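Local structure of inulin fructotransferase (2INV) at residues A[32-37]-A[65-70]. The protein converts inulin by intramolecular fructosyl transfer, probably releasing a di-fructose anhydride. Numbering follows the deposited sequence.
Sequences SDIGAV and GDYDLH
Ile-34 N bonds to Asp-68 O and Asp-33 OD1 to His-70 N, joining helix 30-48 to strand 65-69 and the residue after it, near the N-terminal end of the right-handed parallel beta-helix. Ile-34 N donates to Asp-68 O over 2.9 Å, entering at 156° to the C=O bond. The same carbonyl oxygen also receives a CA-H...O contact from Asp-33, with CA to O at 3.1 Å. Two residues on along the chain from Asp-68, His-70 N donates to Asp-33 OD1 at 3.0 Å from above the carboxylate plane, 60° out of it. The carboxylate gets there because its CG lies anti to the backbone N (chi1 -163°), and OD1 then also takes weak hydrogen bonds from Gly-35 N and Ala-36 N, which have no bond to the preceding turn. OD2 is hydrogen-bonded to Thr-71 OG1, so both oxygens tie the helix to the residues that follow the strand. With Asp-33 replaced by an alanine, His-70 N and Thr-71 OG1 would probably lose these partners, and the residues after the strand would be less firmly held to the helix.

Beside these polar bonds, Ile-34 sends its two branches to different partners: CD1 meets Tyr-67 CG obliquely at 4.0 Å, while CG2 touches Leu-69 CD1 at 3.8 Å. Leu-69 CG also packs on Gly-35 CA, where a side chain would crowd it. In the next shell, Ile-62 of strand 58-62 lies against Ile-34 and Tyr-67, and Ile-113 of strand 111-115 against Ile-34 and Leu-69. Tyr-67 OH is hydrogen-bonded to Pro-63 O, and Asp-68 OD1 makes a salt bridge with Arg-114. Ser-32 O lies in the plane of the His-70 ring, 3.3 Å from CD2.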
loop_
_atom_site.group_PDB
_atom_site.type_symbol
_atom_site.label_atom_id
_atom_site.label_comp_id
_atom_site.label_asym_id
_atom_site.label_seq_id
_atom_site.Cartn_x
_atom_site.Cartn_y
_atom_site.Cartn_z
ATOM N N SER A 32 -5.990 33.983 10.999
ATOM C CA SER A 32 -7.047 34.246 11.974
ATOM C C SER A 32 -8.273 33.341 11.786
ATOM O O SER A 32 -8.886 32.923 12.765
ATOM C CB SER A 32 -7.465 35.722 11.941
ATOM O OG SER A 32 -8.182 36.040 10.767
ATOM N N ASP A 33 -8.642 33.057 10.539
ATOM C CA ASP A 33 -9.766 32.166 10.263
ATOM C C ASP A 33 -9.662 31.589 8.859
ATOM O O ASP A 33 -10.290 32.080 7.925
ATOM C CB ASP A 33 -11.103 32.890 10.412
ATOM C CG ASP A 33 -12.274 31.921 10.550
ATOM O OD1 ASP A 33 -12.052 30.694 10.410
ATOM O OD2 ASP A 33 -13.417 32.372 10.798
ATOM N N ILE A 34 -8.861 30.540 8.716
ATOM C CA ILE A 34 -8.686 29.899 7.423
ATOM C C ILE A 34 -10.019 29.324 6.965
ATOM O O ILE A 34 -10.234 29.082 5.788
ATOM C CB ILE A 34 -7.622 28.772 7.484
ATOM C CG1 ILE A 34 -7.311 28.276 6.066
ATOM C CG2 ILE A 34 -8.116 27.634 8.359
ATOM C CD1 ILE A 34 -6.048 27.453 5.967
ATOM N N GLY A 35 -10.920 29.118 7.918
ATOM C CA GLY A 35 -12.233 28.593 7.596
ATOM C C GLY A 35 -12.973 29.608 6.745
ATOM O O GLY A 35 -13.540 29.270 5.706
ATOM N N ALA A 36 -12.944 30.864 7.182
ATOM C CA ALA A 36 -13.598 31.944 6.461
ATOM C C ALA A 36 -13.002 32.093 5.069
ATOM O O ALA A 36 -13.727 32.301 4.090
ATOM C CB ALA A 36 -13.455 33.253 7.237
ATOM N N VAL A 37 -11.677 31.986 4.996
ATOM C CA VAL A 37 -10.939 32.105 3.746
ATOM C C VAL A 37 -11.339 31.046 2.735
ATOM O O VAL A 37 -11.636 31.361 1.582
ATOM C CB VAL A 37 -9.421 31.995 3.996
ATOM C CG1 VAL A 37 -8.659 32.135 2.696
ATOM C CG2 VAL A 37 -8.989 33.063 4.990
ATOM N N GLY A 65 2.473 26.366 7.728
ATOM C CA GLY A 65 2.111 27.404 8.670
ATOM C C GLY A 65 1.085 27.074 9.726
ATOM O O GLY A 65 0.473 26.013 9.726
ATOM N N ASP A 66 0.918 28.017 10.646
ATOM C CA ASP A 66 -0.031 27.900 11.747
ATOM C C ASP A 66 -1.290 28.687 11.377
ATOM O O ASP A 66 -1.244 29.910 11.234
ATOM C CB ASP A 66 0.566 28.466 13.043
ATOM C CG ASP A 66 1.703 27.619 13.585
ATOM O OD1 ASP A 66 1.650 26.380 13.428
ATOM O OD2 ASP A 66 2.646 28.182 14.180
ATOM N N TYR A 67 -2.411 27.988 11.223
ATOM C CA TYR A 67 -3.676 28.626 10.855
ATOM C C TYR A 67 -4.818 28.247 11.800
ATOM O O TYR A 67 -5.037 27.067 12.080
ATOM C CB TYR A 67 -4.079 28.224 9.433
ATOM C CG TYR A 67 -2.977 28.349 8.412
ATOM C CD1 TYR A 67 -2.653 29.580 7.851
ATOM C CD2 TYR A 67 -2.251 27.230 8.012
ATOM C CE1 TYR A 67 -1.629 29.695 6.911
ATOM C CE2 TYR A 67 -1.229 27.331 7.075
ATOM C CZ TYR A 67 -0.923 28.564 6.529
ATOM O OH TYR A 67 0.088 28.665 5.609
ATOM N N ASP A 68 -5.549 29.253 12.277
ATOM C CA ASP A 68 -6.693 29.051 13.174
ATOM C C ASP A 68 -7.984 28.911 12.372
ATOM O O ASP A 68 -8.239 29.704 11.465
ATOM C CB ASP A 68 -6.872 30.246 14.115
ATOM C CG ASP A 68 -5.941 30.215 15.314
ATOM O OD1 ASP A 68 -5.103 29.295 15.416
ATOM O OD2 ASP A 68 -6.074 31.115 16.173
ATOM N N LEU A 69 -8.800 27.916 12.704
ATOM C CA LEU A 69 -10.069 27.751 12.006
ATOM C C LEU A 69 -11.211 27.931 12.998
ATOM O O LEU A 69 -11.423 27.085 13.878
ATOM C CB LEU A 69 -10.178 26.371 11.343
ATOM C CG LEU A 69 -11.403 26.180 10.433
ATOM C CD1 LEU A 69 -11.022 25.320 9.247
ATOM C CD2 LEU A 69 -12.559 25.559 11.204
ATOM N N HIS A 70 -11.930 29.040 12.864
ATOM C CA HIS A 70 -13.055 29.319 13.736
ATOM C C HIS A 70 -14.344 28.978 12.971
ATOM O O HIS A 70 -15.286 28.443 13.552
ATOM C CB HIS A 70 -13.050 30.801 14.154
ATOM C CG HIS A 70 -12.049 31.142 15.216
ATOM N ND1 HIS A 70 -12.306 31.001 16.564
ATOM C CD2 HIS A 70 -10.793 31.649 15.128
ATOM C CE1 HIS A 70 -11.258 31.408 17.257
ATOM N NE2 HIS A 70 -10.327 31.805 16.411
#